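Local coordinates for protein extracellular invertase (Aspergillus kawachii, PDB 5XH8) that hydrolyses terminal beta-fructofuranosides such as sucrose and, with high transfructosylation activity, probably builds fructooligosaccharides such as 1-kestose, at residues Tyr164-Arg170 with Ile195-His200; Glu257-Asn261 with Pro339-Ile343; Glu434-Asn440 with Phe577-Gly583. One frame throughout, in Å; residues are numbered along the deposited sequence.

Contact 1 (Tyr164-Arg170 with Ile195-His200); sequences YNVTAFR and ISGGLH
Asn165 O receives two donors from segment 195-200: His200 N at 2.9 Å, with an N-H...O angle of 167°, and a weaker CA-H contact from Leu199. At the other end of the ladder Arg170 and Ser196 exchange two backbone bonds, Ser196 N to Arg170 O being 2.9 Å. Between them Thr167 N reaches Gly198 O at 3.0 Å, yet lies well above that carbonyl plane, consistent with the chain turning a corner at Thr167. Thr167 CG2 sits over the centre of the His200 ring, 3.8 Å from its centroid. The torsion (chi1 46°) sets OG1 between the backbone N and the carbonyl carbon and turns CG2 to the imidazole; OG1 is hydrogen-bonded to Asn246 OD1. Val166 O meets the imidazole edge, 3.1 Å from His200 CD2, while His200 ND1 binds a glycerol molecule. Farther along, Ile195 CG2 lies over one face of Phe169, offset toward its rim, and Ile195 CD1 meets Phe169 CZ at 3.7 Å. Arg170 opens the Arg-Asp-Pro signature of family 32; salt bridges to Glu134 and Glu248 hold its guanidinium. The contact pairs the first two strands of a four-stranded antiparallel propeller blade: strand 166-176 is an edge strand of the blade, and strand 191-199 lies between it and 203-211.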
loop_
_atom_site.group_PDB
_atom_site.type_symbol
_atom_site.label_atom_id
_atom_site.label_comp_id
_atom_site.label_asym_id
_atom_site.label_seq_id
_atom_site.Cartn_x
_atom_site.Cartn_y
_atom_site.Cartn_z
ATOM N N TYR A 164 2.385 -13.810 3.676
ATOM C CA TYR A 164 1.851 -14.806 2.736
ATOM C C TYR A 164 2.503 -14.594 1.377
ATOM O O TYR A 164 2.565 -13.465 0.883
ATOM C CB TYR A 164 0.333 -14.690 2.611
ATOM C CG TYR A 164 -0.468 -15.358 3.715
ATOM C CD1 TYR A 164 0.061 -15.556 5.005
ATOM C CD2 TYR A 164 -1.779 -15.784 3.475
ATOM C CE1 TYR A 164 -0.698 -16.152 6.016
ATOM C CE2 TYR A 164 -2.548 -16.381 4.488
ATOM C CZ TYR A 164 -2.000 -16.569 5.751
ATOM O OH TYR A 164 -2.732 -17.166 6.765
ATOM N N ASN A 165 3.013 -15.673 0.798
ATOM C CA ASN A 165 3.661 -15.661 -0.496
ATOM C C ASN A 165 2.613 -16.086 -1.538
ATOM O O ASN A 165 2.508 -17.269 -1.952
ATOM C CB ASN A 165 4.853 -16.611 -0.458
ATOM C CG ASN A 165 5.620 -16.639 -1.762
ATOM O OD1 ASN A 165 5.441 -15.802 -2.639
ATOM N ND2 ASN A 165 6.490 -17.615 -1.892
ATOM N N VAL A 166 1.779 -15.119 -1.904
ATOM C CA VAL A 166 0.659 -15.376 -2.801
ATOM C C VAL A 166 1.051 -15.610 -4.269
ATOM O O VAL A 166 2.009 -15.025 -4.752
ATOM C CB VAL A 166 -0.375 -14.245 -2.743
ATOM C CG1 VAL A 166 -1.005 -14.192 -1.357
ATOM C CG2 VAL A 166 0.245 -12.903 -3.162
ATOM N N THR A 167 0.279 -16.455 -4.964
ATOM C CA THR A 167 0.350 -16.604 -6.416
ATOM C C THR A 167 -0.382 -15.469 -7.139
ATOM O O THR A 167 -0.040 -15.133 -8.283
ATOM C CB THR A 167 -0.295 -17.914 -6.889
ATOM O OG1 THR A 167 -1.565 -18.100 -6.249
ATOM C CG2 THR A 167 0.625 -19.112 -6.592
ATOM N N ALA A 168 -1.395 -14.940 -6.454
ATOM C CA ALA A 168 -2.330 -13.944 -6.927
ATOM C C ALA A 168 -3.152 -13.510 -5.733
ATOM O O ALA A 168 -3.331 -14.285 -4.770
ATOM C CB ALA A 168 -3.272 -14.529 -7.975
ATOM N N PHE A 169 -3.681 -12.287 -5.818
ATOM C CA PHE A 169 -4.478 -11.699 -4.754
ATOM C C PHE A 169 -5.412 -10.615 -5.312
ATOM O O PHE A 169 -5.146 -9.417 -5.188
ATOM C CB PHE A 169 -3.541 -11.148 -3.682
ATOM C CG PHE A 169 -4.232 -10.742 -2.418
ATOM C CD1 PHE A 169 -4.756 -11.694 -1.568
ATOM C CD2 PHE A 169 -4.308 -9.421 -2.058
ATOM C CE1 PHE A 169 -5.401 -11.321 -0.401
ATOM C CE2 PHE A 169 -4.937 -9.038 -0.885
ATOM C CZ PHE A 169 -5.478 -9.996 -0.049
ATOM N N ARG A 170 -6.516 -11.042 -5.926
ATOM C CA ARG A 170 -7.333 -10.117 -6.707
ATOM C C ARG A 170 -8.776 -10.550 -6.840
ATOM O O ARG A 170 -9.159 -11.619 -6.342
ATOM C CB ARG A 170 -6.699 -9.926 -8.089
ATOM C CG ARG A 170 -6.441 -11.202 -8.863
ATOM C CD ARG A 170 -6.066 -10.898 -10.326
ATOM N NE ARG A 170 -5.742 -12.125 -11.056
ATOM C CZ ARG A 170 -4.549 -12.735 -11.091
ATOM N NH1 ARG A 170 -3.468 -12.212 -10.496
ATOM N NH2 ARG A 170 -4.424 -13.886 -11.771
ATOM N N ILE A 195 -11.356 -12.887 -1.821
ATOM C CA ILE A 195 -10.305 -12.495 -2.745
ATOM C C ILE A 195 -9.722 -13.794 -3.265
ATOM O O ILE A 195 -9.530 -14.728 -2.483
ATOM C CB ILE A 195 -9.250 -11.602 -2.049
ATOM C CG1 ILE A 195 -9.920 -10.300 -1.528
ATOM C CG2 ILE A 195 -8.109 -11.300 -3.018
ATOM C CD1 ILE A 195 -8.996 -9.345 -0.777
ATOM N N SER A 196 -9.469 -13.871 -4.569
ATOM C CA SER A 196 -9.068 -15.137 -5.201
ATOM C C SER A 196 -7.593 -15.182 -5.505
ATOM O O SER A 196 -6.995 -14.194 -5.964
ATOM C CB SER A 196 -9.860 -15.396 -6.488
ATOM O OG SER A 196 -11.251 -15.446 -6.222
ATOM N N GLY A 197 -6.988 -16.341 -5.270
ATOM C CA GLY A 197 -5.629 -16.588 -5.760
ATOM C C GLY A 197 -5.121 -17.925 -5.265
ATOM O O GLY A 197 -5.685 -18.976 -5.594
ATOM N N GLY A 198 -4.069 -17.868 -4.461
ATOM C CA GLY A 198 -3.451 -19.056 -3.885
ATOM C C GLY A 198 -2.142 -18.712 -3.220
ATOM O O GLY A 198 -1.781 -17.528 -3.102
ATOM N N LEU A 199 -1.425 -19.748 -2.802
ATOM C CA LEU A 199 -0.133 -19.594 -2.156
ATOM C C LEU A 199 0.888 -20.466 -2.872
ATOM O O LEU A 199 0.608 -21.616 -3.210
ATOM C CB LEU A 199 -0.224 -19.977 -0.672
ATOM C CG LEU A 199 -1.050 -19.086 0.235
ATOM C CD1 LEU A 199 -1.183 -19.691 1.642
ATOM C CD2 LEU A 199 -0.438 -17.694 0.331
ATOM N N HIS A 200 2.061 -19.901 -3.119
ATOM C CA HIS A 200 3.145 -20.623 -3.763
ATOM C C HIS A 200 3.494 -21.868 -2.927
ATOM O O HIS A 200 3.517 -21.803 -1.696
ATOM C CB HIS A 200 4.377 -19.731 -3.913
ATOM C CG HIS A 200 4.272 -18.733 -5.021
ATOM N ND1 HIS A 200 4.597 -19.034 -6.322
ATOM C CD2 HIS A 200 3.889 -17.432 -5.024
ATOM C CE1 HIS A 200 4.412 -17.969 -7.082
ATOM N NE2 HIS A 200 3.977 -16.985 -6.320
#

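Contact 2 (Glu257-Asn261 with Pro339-Ile343)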
loop_
_atom_site.group_PDB
_atom_site.type_symbol
_atom_site.label_atom_id
_atom_site.label_comp_id
_atom_site.label_asym_id
_atom_site.label_seq_id
_atom_site.Cartn_x
_atom_site.Cartn_y
_atom_site.Cartn_z
ATOM N N GLU A 257 -34.327 -23.957 -5.027
ATOM C CA GLU A 257 -34.887 -24.453 -6.274
ATOM C C GLU A 257 -35.386 -23.359 -7.246
ATOM O O GLU A 257 -35.496 -23.611 -8.433
ATOM C CB GLU A 257 -36.026 -25.453 -5.967
ATOM C CG GLU A 257 -36.491 -26.239 -7.179
ATOM C CD GLU A 257 -37.443 -27.388 -6.841
ATOM O OE1 GLU A 257 -37.995 -27.418 -5.719
ATOM O OE2 GLU A 257 -37.611 -28.268 -7.712
ATOM N N TYR A 258 -35.698 -22.172 -6.745
ATOM C CA TYR A 258 -36.261 -21.106 -7.561
ATOM C C TYR A 258 -35.239 -20.054 -8.037
ATOM O O TYR A 258 -35.479 -19.367 -9.036
ATOM C CB TYR A 258 -37.398 -20.421 -6.787
ATOM C CG TYR A 258 -38.358 -21.443 -6.200
ATOM C CD1 TYR A 258 -39.313 -22.075 -7.005
ATOM C CD2 TYR A 258 -38.265 -21.821 -4.859
ATOM C CE1 TYR A 258 -40.163 -23.036 -6.480
ATOM C CE2 TYR A 258 -39.108 -22.779 -4.325
ATOM C CZ TYR A 258 -40.057 -23.377 -5.134
ATOM O OH TYR A 258 -40.891 -24.319 -4.589
ATOM N N GLY A 259 -34.139 -19.907 -7.306
ATOM C CA GLY A 259 -33.166 -18.863 -7.571
ATOM C C GLY A 259 -32.287 -18.588 -6.366
ATOM O O GLY A 259 -31.812 -19.517 -5.703
ATOM N N TYR A 260 -32.069 -17.311 -6.090
ATOM C CA TYR A 260 -31.171 -16.911 -5.040
ATOM C C TYR A 260 -31.975 -16.973 -3.739
ATOM O O TYR A 260 -33.110 -16.513 -3.695
ATOM C CB TYR A 260 -30.643 -15.492 -5.262
ATOM C CG TYR A 260 -29.787 -14.974 -4.122
ATOM C CD1 TYR A 260 -28.434 -15.280 -4.057
ATOM C CD2 TYR A 260 -30.345 -14.214 -3.085
ATOM C CE1 TYR A 260 -27.643 -14.827 -3.004
ATOM C CE2 TYR A 260 -29.565 -13.749 -2.022
ATOM C CZ TYR A 260 -28.212 -14.065 -1.989
ATOM O OH TYR A 260 -27.413 -13.641 -0.963
ATOM N N ASN A 261 -31.357 -17.505 -2.695
ATOM C CA ASN A 261 -31.947 -17.477 -1.346
ATOM C C ASN A 261 -30.828 -17.256 -0.323
ATOM O O ASN A 261 -29.898 -18.054 -0.273
ATOM C CB ASN A 261 -32.678 -18.818 -1.092
ATOM C CG ASN A 261 -33.504 -18.813 0.200
ATOM O OD1 ASN A 261 -33.092 -18.271 1.204
ATOM N ND2 ASN A 261 -34.685 -19.427 0.157
ATOM N N PRO A 339 -38.707 -14.433 -9.018
ATOM C CA PRO A 339 -38.267 -14.286 -7.646
ATOM C C PRO A 339 -36.813 -13.746 -7.638
ATOM O O PRO A 339 -36.259 -13.422 -8.716
ATOM C CB PRO A 339 -38.333 -15.711 -7.119
ATOM C CG PRO A 339 -37.962 -16.530 -8.299
ATOM C CD PRO A 339 -38.519 -15.814 -9.498
ATOM N N ASP A 340 -36.219 -13.635 -6.449
ATOM C CA ASP A 340 -34.784 -13.283 -6.337
ATOM C C ASP A 340 -33.977 -14.275 -7.174
ATOM O O ASP A 340 -34.245 -15.485 -7.168
ATOM C CB ASP A 340 -34.281 -13.365 -4.904
ATOM C CG ASP A 340 -34.918 -12.354 -3.960
ATOM O OD1 ASP A 340 -35.400 -11.275 -4.352
ATOM O OD2 ASP A 340 -34.871 -12.665 -2.760
ATOM N N ARG A 341 -33.005 -13.765 -7.923
ATOM C CA ARG A 341 -32.195 -14.610 -8.813
ATOM C C ARG A 341 -30.730 -14.337 -8.585
ATOM O O ARG A 341 -30.385 -13.343 -7.968
ATOM C CB ARG A 341 -32.558 -14.321 -10.266
ATOM C CG ARG A 341 -33.921 -14.871 -10.655
ATOM C CD ARG A 341 -34.248 -14.562 -12.079
ATOM N NE ARG A 341 -34.618 -13.168 -12.286
ATOM C CZ ARG A 341 -34.873 -12.627 -13.478
ATOM N NH1 ARG A 341 -34.764 -13.350 -14.589
ATOM N NH2 ARG A 341 -35.235 -11.359 -13.563
ATOM N N PHE A 342 -29.891 -15.260 -9.047
ATOM C CA PHE A 342 -28.477 -15.041 -9.218
ATOM C C PHE A 342 -28.162 -15.170 -10.716
ATOM O O PHE A 342 -28.239 -16.268 -11.287
ATOM C CB PHE A 342 -27.642 -16.033 -8.415
ATOM C CG PHE A 342 -26.173 -15.695 -8.415
ATOM C CD1 PHE A 342 -25.668 -14.754 -7.527
ATOM C CD2 PHE A 342 -25.305 -16.290 -9.326
ATOM C CE1 PHE A 342 -24.326 -14.419 -7.543
ATOM C CE2 PHE A 342 -23.964 -15.959 -9.347
ATOM C CZ PHE A 342 -23.476 -15.016 -8.466
ATOM N N ILE A 343 -27.828 -14.035 -11.339
ATOM C CA ILE A 343 -27.570 -13.965 -12.773
ATOM C C ILE A 343 -26.060 -13.946 -12.965
ATOM O O ILE A 343 -25.378 -13.085 -12.386
ATOM C CB ILE A 343 -28.195 -12.691 -13.366
ATOM C CG1 ILE A 343 -29.693 -12.575 -12.998
ATOM C CG2 ILE A 343 -27.933 -12.602 -14.879
ATOM C CD1 ILE A 343 -30.556 -13.766 -13.394
HETATM O O HOH W 1 -34.497 -14.894 -1.572
#
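A junction between two sheets of the beta-propeller is made here, where the loop joining strands 250-255 and 265-274 leans on the start of strand 341-348. Its one direct hydrogen bond runs from Tyr260 N to Asp340 O, 3.0 Å long with an N-H...O angle of 153°. The donor stands well above the carbonyl plane, so the bond does not follow a lone pair, and the segments are not paired as strands: their end-to-end directions differ by 53°. Gly259 CA approaches the same oxygen at 3.6 Å, a CA-H...O contact, which gives Asp340 O two partners from consecutive loop residues. A bridging water ties the segments a second time. It donates to Asp340 OD2 at 2.6 Å and to Tyr260 O at 3.0 Å, while the other carboxylate oxygen, OD1, is held by Ser328 N. Tyr260 fits in by its CB, 3.5 Å from Arg341 O; because CG is anti to the backbone N (chi1 175°), the ring leads away from the strand and presents an edge to Asp340 CB. On the other flank Pro339 CG packs on Tyr258, 3.8 Å from its O and slightly farther from its CB. The loop is shaped from within by Asp256, whose OD1 accepts from Tyr258 N and Gly259 N. Around the junction, Tyr260 touches Val325 of strand 318-326 and the Phe342 ring stacks with that of Phe253 on strand 250-255, while strand 341-348 itself runs antiparallel to both 318-326 and 366-385.

Contact 3 (Glu434-Asn440 with Phe577-Gly583); sequences ESGRTLN and FFHNGVG
Arg437 CD rests on one face of the Phe577 ring, 3.4 Å from its centroid, a close CH-pi contact. The arginine gets there with CG between its backbone N and carbonyl carbon (chi1 65°) and a bend at chi3, and the guanidinium plane ends up 46° from the ring. Glu434 meets the same ring from another direction: its CG lies 3.7 Å from Phe577 CZ, and its OE2 is in the ring plane at the edge, 3.8 Å from CE2. Leu439 continues the apolar line, its CD1 touching Phe577 CB at 3.8 Å and its CB reaching His579 CD2 at a similar distance as the two side chains slide past each other. At the far end Gly581 CA gives a CA-H...O contact of 3.3 Å to Asn440 O.

Bonds and ring contacts within and around the segments position these groups. His579 NE2 donates to Gly583 O at 2.8 Å, nearly in the imidazole plane, ND1 is hydrogen-bonded to Ser475 OG, and Gly581 N lies over the ring centre. An Asx turn, Val582 N to Asn580 OD1, lies in the bend that leads to Gly583. Glu434 OE1 is held by Lys448 N, while Phe587 meets the Phe577 ring edge-to-face. The strand axes, 8.7 Å apart and 29° from parallel, fit two facing sheets of the C-terminal beta-sandwich. With no hydrogen bond between them, the segments are held by apolar, CH-pi and CA-H...O contacts, against a probably unfavourable approach of two acceptors, Asn440 O and Gly581 O, at 2.9 Å. The neighbouring guanidinium probably makes the CD hydrogens more positive, which would strengthen their contact with the pi face, and the carboxylate probably suits the slightly positive ring edge.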
loop_
_atom_site.group_PDB
_atom_site.type_symbol
_atom_site.label_atom_id
_atom_site.label_comp_id
_atom_site.label_asym_id
_atom_site.label_seq_id
_atom_site.Cartn_x
_atom_site.Cartn_y
_atom_site.Cartn_z
ATOM N N GLU A 434 -39.527 -28.829 -37.645
ATOM C CA GLU A 434 -39.091 -29.883 -38.524
ATOM C C GLU A 434 -39.572 -31.178 -37.874
ATOM O O GLU A 434 -39.456 -31.336 -36.657
ATOM C CB GLU A 434 -37.574 -29.862 -38.630
ATOM C CG GLU A 434 -36.940 -31.025 -39.378
ATOM C CD GLU A 434 -37.135 -30.982 -40.884
ATOM O OE1 GLU A 434 -37.387 -29.908 -41.479
ATOM O OE2 GLU A 434 -36.988 -32.050 -41.496
ATOM N N SER A 435 -40.100 -32.100 -38.681
ATOM C CA SER A 435 -40.723 -33.326 -38.161
ATOM C C SER A 435 -39.750 -34.228 -37.456
ATOM O O SER A 435 -38.633 -34.428 -37.921
ATOM C CB SER A 435 -41.373 -34.137 -39.296
ATOM O OG SER A 435 -42.506 -33.457 -39.788
ATOM N N GLY A 436 -40.205 -34.816 -36.356
ATOM C CA GLY A 436 -39.441 -35.846 -35.664
ATOM C C GLY A 436 -39.176 -37.039 -36.558
ATOM O O GLY A 436 -39.832 -37.214 -37.573
ATOM N N ARG A 437 -38.191 -37.844 -36.194
ATOM C CA ARG A 437 -37.835 -39.027 -36.970
ATOM C C ARG A 437 -36.868 -39.877 -36.207
ATOM O O ARG A 437 -36.227 -39.410 -35.269
ATOM C CB ARG A 437 -37.170 -38.638 -38.283
ATOM C CG ARG A 437 -35.833 -37.942 -38.102
ATOM C CD ARG A 437 -35.502 -37.117 -39.309
ATOM N NE ARG A 437 -35.423 -37.968 -40.473
ATOM C CZ ARG A 437 -35.865 -37.671 -41.688
ATOM N NH1 ARG A 437 -36.456 -36.511 -41.962
ATOM N NH2 ARG A 437 -35.724 -38.575 -42.645
ATOM N N THR A 438 -36.737 -41.116 -36.647
ATOM C CA THR A 438 -35.768 -42.032 -36.103
ATOM C C THR A 438 -34.727 -42.269 -37.164
ATOM O O THR A 438 -35.065 -42.357 -38.339
ATOM C CB THR A 438 -36.469 -43.315 -35.669
ATOM O OG1 THR A 438 -37.409 -42.959 -34.657
ATOM C CG2 THR A 438 -35.498 -44.345 -35.107
ATOM N N LEU A 439 -33.461 -42.326 -36.757
ATOM C CA LEU A 439 -32.366 -42.642 -37.667
ATOM C C LEU A 439 -31.595 -43.830 -37.120
ATOM O O LEU A 439 -31.313 -43.883 -35.920
ATOM C CB LEU A 439 -31.419 -41.446 -37.836
ATOM C CG LEU A 439 -31.917 -40.213 -38.598
ATOM C CD1 LEU A 439 -30.790 -39.200 -38.740
ATOM C CD2 LEU A 439 -32.474 -40.560 -39.972
ATOM N N ASN A 440 -31.270 -44.780 -38.003
ATOM C CA ASN A 440 -30.430 -45.946 -37.667
ATOM C C ASN A 440 -29.183 -46.089 -38.508
ATOM O O ASN A 440 -28.212 -46.668 -38.035
ATOM C CB ASN A 440 -31.233 -47.239 -37.803
ATOM C CG ASN A 440 -32.283 -47.374 -36.743
ATOM O OD1 ASN A 440 -32.013 -47.881 -35.655
ATOM N ND2 ASN A 440 -33.492 -46.919 -37.047
ATOM N N PHE A 577 -30.124 -33.305 -39.606
ATOM C CA PHE A 577 -29.962 -34.371 -38.605
ATOM C C PHE A 577 -28.635 -35.043 -38.896
ATOM O O PHE A 577 -28.198 -35.092 -40.048
ATOM C CB PHE A 577 -31.073 -35.436 -38.680
ATOM C CG PHE A 577 -32.454 -34.894 -38.446
ATOM C CD1 PHE A 577 -32.954 -34.784 -37.163
ATOM C CD2 PHE A 577 -33.248 -34.486 -39.509
ATOM C CE1 PHE A 577 -34.221 -34.263 -36.942
ATOM C CE2 PHE A 577 -34.515 -33.969 -39.296
ATOM C CZ PHE A 577 -35.003 -33.856 -38.008
ATOM N N PHE A 578 -27.980 -35.530 -37.856
ATOM C CA PHE A 578 -26.741 -36.269 -38.012
ATOM C C PHE A 578 -26.775 -37.471 -37.082
ATOM O O PHE A 578 -27.205 -37.357 -35.935
ATOM C CB PHE A 578 -25.525 -35.400 -37.675
ATOM C CG PHE A 578 -24.298 -36.199 -37.332
ATOM C CD1 PHE A 578 -23.542 -36.795 -38.334
ATOM C CD2 PHE A 578 -23.925 -36.395 -36.012
ATOM C CE1 PHE A 578 -22.417 -37.544 -38.023
ATOM C CE2 PHE A 578 -22.800 -37.143 -35.693
ATOM C CZ PHE A 578 -22.040 -37.717 -36.700
ATOM N N HIS A 579 -26.308 -38.609 -37.587
ATOM C CA HIS A 579 -26.256 -39.865 -36.827
ATOM C C HIS A 579 -25.214 -40.761 -37.499
ATOM O O HIS A 579 -25.192 -40.856 -38.735
ATOM C CB HIS A 579 -27.650 -40.502 -36.789
ATOM C CG HIS A 579 -27.676 -41.875 -36.194
ATOM N ND1 HIS A 579 -27.187 -42.151 -34.937
ATOM C CD2 HIS A 579 -28.138 -43.050 -36.686
ATOM C CE1 HIS A 579 -27.337 -43.439 -34.682
ATOM N NE2 HIS A 579 -27.914 -44.006 -35.727
ATOM N N ASN A 580 -24.322 -41.376 -36.714
ATOM C CA ASN A 580 -23.179 -42.119 -37.296
ATOM C C ASN A 580 -23.499 -43.588 -37.644
ATOM O O ASN A 580 -22.613 -44.339 -38.031
ATOM C CB ASN A 580 -21.942 -42.045 -36.398
ATOM C CG ASN A 580 -22.093 -42.830 -35.118
ATOM O OD1 ASN A 580 -23.208 -43.098 -34.664
ATOM N ND2 ASN A 580 -20.972 -43.162 -34.497
ATOM N N GLY A 581 -24.750 -43.994 -37.466
ATOM C CA GLY A 581 -25.183 -45.321 -37.826
ATOM C C GLY A 581 -25.069 -46.338 -36.721
ATOM O O GLY A 581 -25.632 -47.417 -36.859
ATOM N N VAL A 582 -24.370 -46.011 -35.628
ATOM C CA VAL A 582 -24.195 -46.951 -34.520
ATOM C C VAL A 582 -25.443 -46.888 -33.634
ATOM O O VAL A 582 -25.632 -45.948 -32.857
ATOM C CB VAL A 582 -22.907 -46.673 -33.724
ATOM C CG1 VAL A 582 -22.784 -47.618 -32.533
ATOM C CG2 VAL A 582 -21.692 -46.784 -34.635
ATOM N N GLY A 583 -26.306 -47.892 -33.789
ATOM C CA GLY A 583 -27.562 -47.960 -33.080
ATOM C C GLY A 583 -28.561 -47.021 -33.697
ATOM O O GLY A 583 -28.429 -46.644 -34.862
#

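In the fold
From the N terminus the three contacts come strictly in series, neither nesting nor crossing. Contact 1 closes a loop of 24 residues, holding helix 178-184, and pairs successive strands of one propeller blade. Contact 2 closes a longer excursion of 77 residues and joins two different sheets of the same N-terminal domain; its nearest atoms are about 12 Å from contact 1. Contact 3 spans 136 residues without a helix and brings together the two facing sheets of the C-terminal sandwich. It lies on the opposite side of the chain's centre from contact 1, with centres about 50 Å apart, and about 28 Å from contact 2 by nearest atoms.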